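Local structure of exopolyphosphatase (Cytophaga hutchinsonii, 3MDQ) at residues Gln164-Ile167 and Asp168-His171; His185-Phe188 and Asp189-Val193. The protein probably hydrolyses inorganic polyphosphate from the chain ends, releasing orthophosphate. One frame throughout, in Å; residues are numbered along the deposited sequence.

Interaction 1 (Gln164-Ile167 and Asp168-His171); sequences QRLI and DRFH. With SO4 (sulfate ion), chain G.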
loop_
_atom_site.group_PDB
_atom_site.type_symbol
_atom_site.label_atom_id
_atom_site.label_comp_id
_atom_site.label_asym_id
_atom_site.label_seq_id
_atom_site.Cartn_x
_atom_site.Cartn_y
_atom_site.Cartn_z
ATOM N N GLN A 164 -6.357 0.642 -9.163
ATOM C CA GLN A 164 -7.784 0.568 -9.542
ATOM C C GLN A 164 -8.170 1.775 -10.387
ATOM O O GLN A 164 -8.916 1.642 -11.368
ATOM C CB GLN A 164 -8.674 0.463 -8.287
ATOM C CG GLN A 164 -10.183 0.352 -8.578
ATOM C CD GLN A 164 -10.535 -1.009 -9.135
ATOM O OE1 GLN A 164 -10.530 -1.988 -8.391
ATOM N NE2 GLN A 164 -10.777 -1.093 -10.443
ATOM N N ARG A 165 -7.673 2.957 -10.016
ATOM C CA ARG A 165 -7.937 4.147 -10.827
ATOM C C ARG A 165 -7.339 4.020 -12.207
ATOM O O ARG A 165 -8.000 4.360 -13.176
ATOM C CB ARG A 165 -7.376 5.408 -10.166
ATOM C CG ARG A 165 -7.991 5.750 -8.830
ATOM C CD ARG A 165 -7.391 7.114 -8.367
ATOM N NE ARG A 165 -7.854 7.500 -7.052
ATOM C CZ ARG A 165 -8.920 8.274 -6.820
ATOM N NH1 ARG A 165 -9.670 8.708 -7.824
ATOM N NH2 ARG A 165 -9.229 8.597 -5.580
ATOM N N LEU A 166 -6.111 3.527 -12.307
ATOM C CA LEU A 166 -5.421 3.428 -13.591
ATOM C C LEU A 166 -6.161 2.492 -14.528
ATOM O O LEU A 166 -6.396 2.869 -15.689
ATOM C CB LEU A 166 -3.992 2.956 -13.423
ATOM C CG LEU A 166 -3.064 3.909 -12.653
ATOM C CD1 LEU A 166 -1.678 3.301 -12.553
ATOM C CD2 LEU A 166 -3.048 5.339 -13.236
ATOM N N ILE A 167 -6.574 1.301 -14.063
ATOM C CA ILE A 167 -7.207 0.338 -14.954
ATOM C C ILE A 167 -8.656 0.740 -15.289
ATOM O O ILE A 167 -9.224 0.251 -16.272
ATOM C CB ILE A 167 -7.158 -1.114 -14.450
ATOM C CG1 ILE A 167 -7.956 -1.320 -13.162
ATOM C CG2 ILE A 167 -5.684 -1.562 -14.272
ATOM C CD1 ILE A 167 -7.920 -2.697 -12.653
ATOM N N ASP A 168 -9.274 1.606 -14.491
ATOM C CA ASP A 168 -10.624 2.073 -14.790
ATOM C C ASP A 168 -10.635 3.273 -15.687
ATOM O O ASP A 168 -11.583 3.448 -16.462
ATOM C CB ASP A 168 -11.372 2.417 -13.489
ATOM C CG ASP A 168 -11.783 1.193 -12.716
ATOM O OD1 ASP A 168 -11.593 0.049 -13.185
ATOM O OD2 ASP A 168 -12.354 1.399 -11.622
ATOM N N ARG A 169 -9.625 4.131 -15.584
ATOM C CA ARG A 169 -9.600 5.350 -16.371
ATOM C C ARG A 169 -9.035 5.132 -17.750
ATOM O O ARG A 169 -9.408 5.878 -18.681
ATOM C CB ARG A 169 -8.850 6.455 -15.640
ATOM C CG ARG A 169 -7.413 6.331 -15.600
ATOM C CD ARG A 169 -6.823 7.186 -14.408
ATOM N NE ARG A 169 -7.552 8.448 -14.210
ATOM C CZ ARG A 169 -7.375 9.542 -14.935
ATOM N NH1 ARG A 169 -6.485 9.546 -15.924
ATOM N NH2 ARG A 169 -8.098 10.641 -14.684
ATOM N N PHE A 170 -8.183 4.107 -17.888
ATOM C CA PHE A 170 -7.546 3.761 -19.141
ATOM C C PHE A 170 -7.965 2.328 -19.514
ATOM O O PHE A 170 -8.266 1.511 -18.633
ATOM C CB PHE A 170 -6.047 3.829 -19.027
ATOM C CG PHE A 170 -5.504 5.187 -18.645
ATOM C CD1 PHE A 170 -5.653 6.265 -19.511
ATOM C CD2 PHE A 170 -4.864 5.391 -17.476
ATOM C CE1 PHE A 170 -5.144 7.523 -19.174
ATOM C CE2 PHE A 170 -4.398 6.674 -17.125
ATOM C CZ PHE A 170 -4.510 7.710 -18.009
ATOM N N HIS A 171 -8.028 2.055 -20.805
ATOM C CA HIS A 171 -8.234 0.686 -21.293
ATOM C C HIS A 171 -6.877 0.053 -21.578
ATOM O O HIS A 171 -6.263 0.275 -22.646
ATOM C CB HIS A 171 -9.089 0.668 -22.533
ATOM C CG HIS A 171 -9.317 -0.710 -23.076
ATOM N ND1 HIS A 171 -9.779 -0.944 -24.357
ATOM C CD2 HIS A 171 -9.113 -1.929 -22.522
ATOM C CE1 HIS A 171 -9.875 -2.248 -24.552
ATOM N NE2 HIS A 171 -9.471 -2.868 -23.458
HETATM S S SO4 G . -8.791 -6.455 -24.211
HETATM O O1 SO4 G . -9.332 -5.699 -25.349
HETATM O O2 SO4 G . -8.943 -5.532 -23.068
HETATM O O3 SO4 G . -7.468 -6.905 -24.488
HETATM O O4 SO4 G . -9.609 -7.645 -23.957
HETATM O O HOH W 1 -11.552 -1.995 -15.391
#

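Interaction 2 (His185-Phe188 and Asp189-Val193); sequences HNYF and DEVLV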
loop_
_atom_site.group_PDB
_atom_site.type_symbol
_atom_site.label_atom_id
_atom_site.label_comp_id
_atom_site.label_asym_id
_atom_site.label_seq_id
_atom_site.Cartn_x
_atom_site.Cartn_y
_atom_site.Cartn_z
ATOM N N HIS A 185 3.174 5.430 -19.676
ATOM C CA HIS A 185 4.352 6.239 -19.394
ATOM C C HIS A 185 4.181 7.708 -19.781
ATOM O O HIS A 185 4.807 8.610 -19.190
ATOM C CB HIS A 185 5.607 5.625 -20.025
ATOM C CG HIS A 185 6.045 4.358 -19.347
ATOM N ND1 HIS A 185 6.661 4.357 -18.110
ATOM C CD2 HIS A 185 5.912 3.059 -19.700
ATOM C CE1 HIS A 185 6.885 3.113 -17.740
ATOM N NE2 HIS A 185 6.457 2.307 -18.691
ATOM N N ASN A 186 3.347 7.968 -20.786
ATOM C CA ASN A 186 2.980 9.353 -21.070
ATOM C C ASN A 186 2.189 9.951 -19.926
ATOM O O ASN A 186 2.405 11.089 -19.516
ATOM C CB ASN A 186 2.172 9.408 -22.355
ATOM C CG ASN A 186 1.768 10.831 -22.723
ATOM O OD1 ASN A 186 2.626 11.649 -23.059
ATOM N ND2 ASN A 186 0.466 11.106 -22.721
ATOM N N TYR A 187 1.237 9.204 -19.412
ATOM C CA TYR A 187 0.462 9.675 -18.256
ATOM C C TYR A 187 1.357 9.895 -17.056
ATOM O O TYR A 187 1.262 10.930 -16.374
ATOM C CB TYR A 187 -0.638 8.714 -17.904
ATOM C CG TYR A 187 -1.475 9.107 -16.718
ATOM C CD1 TYR A 187 -2.239 10.251 -16.735
ATOM C CD2 TYR A 187 -1.523 8.330 -15.583
ATOM C CE1 TYR A 187 -3.043 10.612 -15.669
ATOM C CE2 TYR A 187 -2.328 8.687 -14.520
ATOM C CZ TYR A 187 -3.073 9.813 -14.560
ATOM O OH TYR A 187 -3.877 10.182 -13.507
ATOM N N PHE A 188 2.227 8.939 -16.776
ATOM C CA PHE A 188 3.151 9.117 -15.640
ATOM C C PHE A 188 4.073 10.345 -15.801
ATOM O O PHE A 188 4.311 11.070 -14.814
ATOM C CB PHE A 188 3.984 7.854 -15.376
ATOM C CG PHE A 188 3.174 6.610 -15.014
ATOM C CD1 PHE A 188 1.981 6.692 -14.279
ATOM C CD2 PHE A 188 3.644 5.361 -15.389
ATOM C CE1 PHE A 188 1.288 5.541 -13.976
ATOM C CE2 PHE A 188 2.957 4.208 -15.053
ATOM C CZ PHE A 188 1.792 4.302 -14.369
ATOM N N ASP A 189 4.542 10.596 -17.018
ATOM C CA ASP A 189 5.305 11.798 -17.322
ATOM C C ASP A 189 4.547 13.059 -16.901
ATOM O O ASP A 189 5.138 14.001 -16.383
ATOM C CB ASP A 189 5.583 11.929 -18.812
ATOM C CG ASP A 189 6.683 11.029 -19.325
ATOM O OD1 ASP A 189 7.463 10.453 -18.533
ATOM O OD2 ASP A 189 6.780 10.882 -20.564
ATOM N N GLU A 190 3.240 13.107 -17.150
ATOM C CA GLU A 190 2.429 14.277 -16.829
ATOM C C GLU A 190 2.180 14.410 -15.319
ATOM O O GLU A 190 2.238 15.518 -14.772
ATOM C CB GLU A 190 1.097 14.217 -17.599
ATOM C CG GLU A 190 1.239 14.365 -19.118
ATOM C CD GLU A 190 1.927 15.654 -19.528
ATOM O OE1 GLU A 190 1.548 16.700 -18.988
ATOM O OE2 GLU A 190 2.898 15.591 -20.310
ATOM N N VAL A 191 1.905 13.291 -14.645
ATOM C CA VAL A 191 1.479 13.279 -13.228
ATOM C C VAL A 191 2.649 13.527 -12.272
ATOM O O VAL A 191 2.529 14.264 -11.267
ATOM C CB VAL A 191 0.814 11.912 -12.840
ATOM C CG1 VAL A 191 0.517 11.846 -11.329
ATOM C CG2 VAL A 191 -0.459 11.673 -13.613
ATOM N N LEU A 192 3.792 12.946 -12.605
ATOM C CA LEU A 192 4.898 12.817 -11.636
ATOM C C LEU A 192 5.918 13.931 -11.652
ATOM O O LEU A 192 6.987 13.818 -11.071
ATOM C CB LEU A 192 5.574 11.449 -11.779
ATOM C CG LEU A 192 4.655 10.274 -11.482
ATOM C CD1 LEU A 192 5.476 9.025 -11.792
ATOM C CD2 LEU A 192 4.151 10.303 -10.040
ATOM N N VAL A 193 5.594 15.058 -12.284
ATOM C CA VAL A 193 6.528 16.169 -12.293
ATOM C C VAL A 193 7.021 16.586 -10.907
ATOM O O VAL A 193 8.199 16.780 -10.733
ATOM C CB VAL A 193 5.967 17.392 -13.101
ATOM C CG1 VAL A 193 6.926 18.583 -12.993
ATOM C CG2 VAL A 193 5.877 16.997 -14.577
#

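Interaction 1 (Gln164-Ile167 and Asp168-His171)
Gln-164 sends CG anti to its backbone N and then bends at chi2 (72°), which turns the amide down the helix toward Asp-168 one turn on. The aspartate meets it by placing CG beside its own N (chi1 -73°). NE2 of Gln-164 then gives a weak, bent hydrogen bond to OD1 of Asp-168 at 3.1 Å, the amide and carboxylate planes standing 38° apart. A water donates to that same OD1 at 3.0 Å, with a weaker bond to Ile-167 O. With an alanine in place of Asp-168, Gln-164 NE2 and the water would probably both lose their carboxylate acceptor, and the amide would be set free to turn. Helix 163-169 follows strand 153-159 in one half of an actin-like ATPase fold, and Gln-164 also touches Asn-14 and Ile-45, in loops of the other half. Arg-165 turns away to a salt bridge with Glu-160 and a bond to Gly-141 O. Phe-170, the first residue out of helical geometry, still gives its N to Leu-166 O at 3.1 Å. Apolar side chains suit this side because it faces helix 178-191; Leu-166 CD2 lies 4.3 Å from Phe-170 CE2. Arg-169 folds its aliphatic start back, CG 3.2 Å from Arg-165 O. Beyond, His-171 NE2 donates a nearly straight 2.7 Å bond to O2 of a sulfate, probably from the crystallisation liquor, which Asp-174 N also binds.

Interaction 2 (His185-Phe188 and Asp189-Val193)
The Tyr-187 ring has a different neighbour on each face. Over one stands the CG2 methyl of Val-191, a CH-pi contact 3.5 Å from the ring centroid and 18° off the ring normal; on the opposite face Phe-170 comes edge-on, from the preceding helix. The methyl is displaced toward the phenol end, so that its nearest ring atom is Tyr-187 CZ, at 3.3 Å from Val-191 CG2. Val-191 was modelled in two conformers, and the exact closeness of CG2 to Tyr-187 CZ is therefore less certain. Tyr-187 reaches the methyl because its CG is anti to the backbone N (chi1 179°), which sends the ring outward, leaning toward the next turn, where Val-191 CG2 can cover it. A beta-branched valine suits the place: one branch covers the ring while its N bonds to Tyr-187 O at 3.0 Å. This is the last part of helix 178-191, which packs against helices 163-169 and 267-286 in one half of the actin-like fold. Leu-192 ends it and is also the N-cap position of helix 193-202, so the two helices meet with Leu-192 alone between them; its buried side chain, packed on Leu-279, His-282 and Ile-161, suits leucine. Leu-192 N bonds to Phe-188 O at 2.9 Å, and Leu-192 CD1 lies 4.1 Å from Phe-188 CB. The Phe-188 ring meets His-282 edge-to-face and touches Leu-279. On the exposed side the chemistry changes. Asp-189 N bonds to His-185 O at 3.0 Å, and its carboxylate carbon CG stands 3.1 Å from that same oxygen, leaving OD1 and OD2 to straddle an acceptor they cannot bond. In the conformer described, His-185 ND1 is hydrogen-bonded to ND1 of His-282.

How the interactions relate
Both interactions are one-turn contacts near the C-terminal ends of successive helices, 163-169 and 178-191, and the helices pack directly on each other. Tyr-187 is the shared contact of that packing: Leu-166, Arg-169 and Phe-170 of interaction 1 all touch it, and Leu-166 CD1 also lies 4.0 Å from Phe-188 CE1. Leu-166, Phe-188 and Leu-192 are buried, Phe-170 partly exposed, and all four pack toward neighbouring helices. The remaining chemistry differs. Interaction 1, nearer the other half of the fold, adds a weak amide-carboxylate bond and a bridging water to its helix bonds, whereas interaction 2, some 15 Å away between centres, adds a methyl over an aromatic face and leaves its acidic residues on the surface.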